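Local structure of Mlr3007 protein (Mesorhizobium loti, 3QQM) at residues Y125-A128 against R129-Y132; V208-S211 against L212-L215. The protein is a putative class-IV, pyridoxal 5'-phosphate-dependent aminotransferase that probably transfers the amino group of leucine, isoleucine and valine to 2-oxoglutarate. All blocks are in the same frame, centred on the assembly; numbering follows the deposited sequence.

Contact 1 (Y125-A128 against R129-Y132); sequences YTHA and RSEY. With EDO (1,2-ethanediol), chain S; EDO (1,2-ethanediol), chain T.
H127 and E131 reach to one side of the C-terminal part of helix 123-130, one turn apart, and their side chains cross at a slant. Imidazole and carboxylate planes are 61° apart, with H127 ND1 4.0 Å from E131 OE2; the two atoms are joined indirectly, each hydrogen-bonding T106 OG1 of a neighbouring loop. With CG anti to its backbone carbonyl carbon (chi1 -61°), E131 runs back beside the helix, CG lying 3.4 Å from A128 O, and its OE1 takes the N-H of R105. The backbone N of E131 bonds A128 O at 3.1 Å, and only weakly H127 O. R129 turns to another side. Its chain, bent at chi2 and chi3, brings the guanidinium to the residues after the helix: NH2 donates to Y132 O at 2.9 Å, nearly in its own plane but above that of the carbonyl, and also to A137 O, while NH1 donates to O2 of an ethanediol, probably from the crystallisation liquor. Cut back to an alanine here, the side chain would no longer reach Y132 O or A137 O, and both carbonyls would probably lose this shared donor, with V140 less covered. Y125, on the same helix, packs on L142 and bonds E151 through OH. On the outer surface the hydroxyl of S130 folds back, OG donating to H127 O at 2.7 Å.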
ATOM      1  N   TYR A 125      -4.668   7.742   7.872  1.00 19.05           N
ATOM      2  CA  TYR A 125      -3.719   8.033   6.798  1.00 18.82           C
ATOM      3  C   TYR A 125      -4.006   9.368   6.136  1.00 19.13           C
ATOM      4  O   TYR A 125      -3.084  10.103   5.810  1.00 19.09           O
ATOM      5  CB  TYR A 125      -3.711   6.922   5.759  1.00 18.37           C
ATOM      6  CG  TYR A 125      -3.493   5.534   6.322  1.00 17.79           C
ATOM      7  CD1 TYR A 125      -2.263   5.159   6.844  1.00 17.00           C
ATOM      8  CD2 TYR A 125      -4.501   4.573   6.257  1.00 17.56           C
ATOM      9  CE1 TYR A 125      -2.050   3.888   7.335  1.00 16.72           C
ATOM     10  CE2 TYR A 125      -4.293   3.284   6.729  1.00 17.83           C
ATOM     11  CZ  TYR A 125      -3.068   2.948   7.278  1.00 16.94           C
ATOM     12  OH  TYR A 125      -2.853   1.667   7.722  1.00 15.79           O
ATOM     13  N   THR A 126      -5.279   9.660   5.890  1.00 19.45           N
ATOM     14  CA  THR A 126      -5.656  10.949   5.336  1.00 19.89           C
ATOM     15  C   THR A 126      -5.230  12.063   6.302  1.00 20.03           C
ATOM     16  O   THR A 126      -4.765  13.104   5.872  1.00 20.45           O
ATOM     17  CB  THR A 126      -7.180  11.045   5.084  1.00 20.59           C
ATOM     18  OG1 THR A 126      -7.561  10.128   4.052  1.00 20.85           O
ATOM     19  CG2 THR A 126      -7.609  12.469   4.670  1.00 21.06           C
ATOM     20  N   HIS A 127      -5.376  11.837   7.603  1.00 19.59           N
ATOM     21  CA  HIS A 127      -4.986  12.854   8.579  1.00 20.05           C
ATOM     22  C   HIS A 127      -3.449  13.050   8.580  1.00 19.64           C
ATOM     23  O   HIS A 127      -2.969  14.187   8.618  1.00 19.60           O
ATOM     24  CB  HIS A 127      -5.501  12.514   9.989  1.00 20.12           C
ATOM     25  CG  HIS A 127      -5.214  13.574  10.993  1.00 21.32           C
ATOM     26  ND1 HIS A 127      -4.082  13.562  11.784  1.00 21.73           N
ATOM     27  CD2 HIS A 127      -5.879  14.715  11.302  1.00 23.03           C
ATOM     28  CE1 HIS A 127      -4.069  14.642  12.546  1.00 23.02           C
ATOM     29  NE2 HIS A 127      -5.151  15.357  12.278  1.00 24.58           N
ATOM     30  N   ALA A 128      -2.706  11.944   8.494  1.00 18.48           N
ATOM     31  CA  ALA A 128      -1.249  11.990   8.479  1.00 18.54           C
ATOM     32  C   ALA A 128      -0.793  12.749   7.260  1.00 18.76           C
ATOM     33  O   ALA A 128       0.046  13.629   7.357  1.00 18.90           O
ATOM     34  CB  ALA A 128      -0.632  10.573   8.501  1.00 17.27           C
ATOM     35  N   ARG A 129      -1.383  12.426   6.115  1.00 18.65           N
ATOM     36  CA  ARG A 129      -1.055  13.090   4.856  1.00 19.00           C
ATOM     37  C   ARG A 129      -1.336  14.609   4.927  1.00 20.00           C
ATOM     38  O   ARG A 129      -0.552  15.411   4.425  1.00 20.39           O
ATOM     39  CB  ARG A 129      -1.858  12.445   3.736  1.00 18.76           C
ATOM     40  CG  ARG A 129      -1.653  12.978   2.286  1.00 19.22           C
ATOM     41  CD  ARG A 129      -0.211  12.862   1.778  1.00 18.43           C
ATOM     42  NE  ARG A 129       0.620  13.990   2.158  1.00 19.22           N
ATOM     43  CZ  ARG A 129       1.836  14.234   1.662  1.00 19.96           C
ATOM     44  NH1 ARG A 129       2.401  13.406   0.795  1.00 19.24           N
ATOM     45  NH2 ARG A 129       2.498  15.317   2.049  1.00 20.30           N
ATOM     46  N   SER A 130      -2.404  15.003   5.609  1.00 20.37           N
ATOM     47  CA  SER A 130      -2.745  16.414   5.703  1.00 21.66           C
ATOM     48  C   SER A 130      -1.774  17.226   6.596  1.00 22.04           C
ATOM     49  O   SER A 130      -1.798  18.438   6.578  1.00 22.98           O
ATOM     50  CB  SER A 130      -4.181  16.585   6.216  1.00 22.02           C
ATOM     51  OG  SER A 130      -4.238  16.331   7.611  1.00 23.11           O
ATOM     52  N   GLU A 131      -0.928  16.554   7.363  1.00 21.53           N
ATOM     53  CA  GLU A 131       0.023  17.243   8.216  1.00 22.19           C
ATOM     54  C   GLU A 131       1.136  17.953   7.452  1.00 22.52           C
ATOM     55  O   GLU A 131       1.737  18.871   7.988  1.00 22.78           O
ATOM     56  CB  GLU A 131       0.706  16.270   9.176  1.00 21.46           C
ATOM     57  CG  GLU A 131      -0.231  15.561  10.119  1.00 22.04           C
ATOM     58  CD  GLU A 131       0.506  14.711  11.144  1.00 22.34           C
ATOM     59  OE1 GLU A 131       1.625  15.105  11.541  1.00 22.38           O
ATOM     60  OE2 GLU A 131      -0.045  13.673  11.573  1.00 22.30           O
ATOM     61  N   TYR A 132       1.424  17.494   6.232  1.00 22.09           N
ATOM     62  CA  TYR A 132       2.491  18.050   5.430  1.00 22.61           C
ATOM     63  C   TYR A 132       2.090  18.356   3.994  1.00 23.09           C
ATOM     64  O   TYR A 132       1.299  17.629   3.398  1.00 22.52           O
ATOM     65  CB  TYR A 132       3.644  17.053   5.367  1.00 22.03           C
ATOM     66  CG  TYR A 132       4.286  16.752   6.691  1.00 21.88           C
ATOM     67  CD1 TYR A 132       5.130  17.652   7.272  1.00 22.06           C
ATOM     68  CD2 TYR A 132       4.092  15.536   7.328  1.00 21.25           C
ATOM     69  CE1 TYR A 132       5.729  17.396   8.475  1.00 22.17           C
ATOM     70  CE2 TYR A 132       4.695  15.274   8.537  1.00 21.21           C
ATOM     71  CZ  TYR A 132       5.518  16.215   9.095  1.00 21.74           C
ATOM     72  OH  TYR A 132       6.135  15.982  10.292  1.00 22.33           O
TER
HETATM   73  C1  EDO S 272      -4.367   9.381   0.968  1.00 33.85           C
HETATM   74  O1  EDO S 272      -3.017   9.463   1.436  1.00 34.77           O
HETATM   75  C2  EDO S 272      -5.347   9.458   2.137  1.00 33.64           C
HETATM   76  O2  EDO S 272      -6.492   8.593   1.929  1.00 32.84           O
HETATM   77  C1  EDO T 275       0.125  10.285  -1.583  1.00 28.40           C
HETATM   78  O1  EDO T 275      -0.599  11.517  -1.579  1.00 28.94           O
HETATM   79  C2  EDO T 275       1.598  10.557  -1.284  1.00 27.31           C
HETATM   80  O2  EDO T 275       1.868  10.482   0.114  1.00 24.83           O

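Contact 2 (V208-S211 against L212-L215); sequences VGNS and LRGL
N210, the last residue of strand 205-210, reaches R213 within the three-residue loop of the beta hairpin formed by strands 205-210 and 214-220. The N210 side chain stands with CG between its backbone N and carbonyl carbon (chi1 58°), which swings the amide over the loop. OD1 then accepts the R213 backbone N-H at 2.7 Å, the donor sitting almost in line with CG and OD1 (175°). An acceptor serving the N-H three residues on recalls a helix N-cap, and S211 and L212 do have helical backbone angles, but the chain re-enters a strand at G214. CB of L212 and CB of R213 each approach the same OD1 to 3.5 Å, roughly at right angles to one another. At the other end of the amide, ND2 donates to I154 O, which fixes which way the group is flipped. The extended chain of R213 leads off to E91 O through NH1.

At the base of the loop N210 and G214 form an antiparallel hydrogen-bonded pair: G214 N donates to N210 O at 2.8 Å, whereas the return bond from N210 N to G214 O is weak at 3.5 Å. G214 has a positive phi, readily adopted by glycine. In the next, non-hydrogen-bonded pair, G209 faces L215, and CA of G209 lies 3.3 Å from G214 O, where a beta carbon would clash.

S211 holds OG anti to its backbone N (chi1 -171°), turned to NE2 of H36. Its backbone N-H donates to phosphate oxygen OP2 of the pyridoxal phosphate-lysine adduct at position 118, while R32 and R23 bind the carbonyls of S211 and L212. The implication is that an asparagine-held loop presents a main-chain N-H to the cofactor phosphate.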
ATOM      1  N   VAL A 208      10.542   3.327  -0.006  1.00 15.60           N
ATOM      2  CA  VAL A 208       9.141   3.124   0.351  1.00 14.59           C
ATOM      3  C   VAL A 208       8.613   2.489  -0.911  1.00 14.38           C
ATOM      4  O   VAL A 208       9.173   2.697  -1.984  1.00 14.18           O
ATOM      5  CB  VAL A 208       8.368   4.395   0.747  1.00 14.73           C
ATOM      6  CG1 VAL A 208       8.823   4.872   2.148  1.00 14.10           C
ATOM      7  CG2 VAL A 208       8.495   5.496  -0.311  1.00 14.14           C
ATOM      8  N   GLY A 209       7.596   1.659  -0.813  1.00 14.10           N
ATOM      9  CA  GLY A 209       7.069   1.052  -2.032  1.00 14.18           C
ATOM     10  C   GLY A 209       5.693   0.474  -1.931  1.00 13.88           C
ATOM     11  O   GLY A 209       5.137   0.342  -0.828  1.00 13.94           O
ATOM     12  N   ASN A 210       5.115   0.208  -3.103  1.00 13.67           N
ATOM     13  CA  ASN A 210       3.820  -0.420  -3.215  1.00 13.21           C
ATOM     14  C   ASN A 210       3.776  -1.211  -4.511  1.00 13.35           C
ATOM     15  O   ASN A 210       4.709  -1.157  -5.312  1.00 12.97           O
ATOM     16  CB  ASN A 210       2.660   0.571  -3.094  1.00 13.21           C
ATOM     17  CG  ASN A 210       2.693   1.676  -4.131  1.00 13.49           C
ATOM     18  OD1 ASN A 210       3.127   1.494  -5.263  1.00 14.15           O
ATOM     19  ND2 ASN A 210       2.167   2.813  -3.755  1.00 13.22           N
ATOM     20  N   SER A 211       2.716  -1.990  -4.686  1.00 13.04           N
ATOM     21  CA  SER A 211       2.602  -2.829  -5.872  1.00 13.18           C
ATOM     22  C   SER A 211       2.537  -1.995  -7.153  1.00 13.33           C
ATOM     23  O   SER A 211       3.069  -2.379  -8.170  1.00 13.06           O
ATOM     24  CB  SER A 211       1.372  -3.732  -5.791  1.00 12.67           C
ATOM     25  OG  SER A 211       1.409  -4.674  -6.844  1.00 13.11           O
ATOM     26  N   LEU A 212       1.865  -0.862  -7.079  1.00 13.48           N
ATOM     27  CA  LEU A 212       1.715  -0.006  -8.218  1.00 14.33           C
ATOM     28  C   LEU A 212       3.047   0.543  -8.722  1.00 15.03           C
ATOM     29  O   LEU A 212       3.330   0.463  -9.907  1.00 15.20           O
ATOM     30  CB  LEU A 212       0.786   1.161  -7.893  1.00 13.99           C
ATOM     31  CG  LEU A 212       0.641   2.194  -9.005  1.00 14.95           C
ATOM     32  CD1 LEU A 212       0.106   1.527 -10.307  1.00 13.53           C
ATOM     33  CD2 LEU A 212      -0.228   3.417  -8.555  1.00 13.86           C
ATOM     34  N   ARG A 213       3.871   1.056  -7.816  1.00 15.58           N
ATOM     35  CA  ARG A 213       5.124   1.715  -8.234  1.00 16.55           C
ATOM     36  C   ARG A 213       6.418   0.977  -8.042  1.00 16.50           C
ATOM     37  O   ARG A 213       7.420   1.417  -8.566  1.00 17.32           O
ATOM     38  CB  ARG A 213       5.262   3.066  -7.514  1.00 16.67           C
ATOM     39  CG  ARG A 213       4.171   4.020  -7.843  1.00 18.15           C
ATOM     40  CD  ARG A 213       4.481   5.448  -7.433  1.00 19.94           C
ATOM     41  NE  ARG A 213       3.381   6.351  -7.818  1.00 21.10           N
ATOM     42  CZ  ARG A 213       3.265   6.912  -9.014  1.00 22.68           C
ATOM     43  NH1 ARG A 213       4.167   6.695  -9.959  1.00 23.45           N
ATOM     44  NH2 ARG A 213       2.226   7.676  -9.280  1.00 24.40           N
ATOM     45  N   GLY A 214       6.415  -0.133  -7.331  1.00 16.02           N
ATOM     46  CA  GLY A 214       7.669  -0.823  -7.042  1.00 16.29           C
ATOM     47  C   GLY A 214       8.399  -0.024  -5.954  1.00 16.46           C
ATOM     48  O   GLY A 214       7.766   0.803  -5.269  1.00 16.15           O
ATOM     49  N   LEU A 215       9.707  -0.279  -5.758  1.00 16.81           N
ATOM     50  CA  LEU A 215      10.491   0.469  -4.761  1.00 17.04           C
ATOM     51  C   LEU A 215      10.820   1.872  -5.234  1.00 17.34           C
ATOM     52  O   LEU A 215      11.161   2.108  -6.407  1.00 17.79           O
ATOM     53  CB  LEU A 215      11.790  -0.248  -4.406  1.00 17.67           C
ATOM     54  CG  LEU A 215      11.640  -1.520  -3.584  1.00 17.25           C
ATOM     55  CD1 LEU A 215      12.946  -2.260  -3.519  1.00 17.38           C
ATOM     56  CD2 LEU A 215      11.105  -1.185  -2.169  1.00 16.19           C
TER

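In the fold
Both contacts lie in the part of the chain built on the mixed sheet, but they do not touch: their centres are 19 Å apart and their nearest atoms about 10 Å. Contact 1 rests its helix on strand 139-143, whereas contact 2 is the turn joining strands 205-210 and 214-220; strand 99-103 runs between the two pieces of sheet and meets V208 of contact 2. Their relations to the cofactor differ. Contact 2 bonds the phosphate of the adduct at position 118 directly. Contact 1 follows that modified lysine by only a few residues in sequence. Its centre is about 15 Å from the centre of the chain, against about 8 Å for contact 2, the more buried of the two.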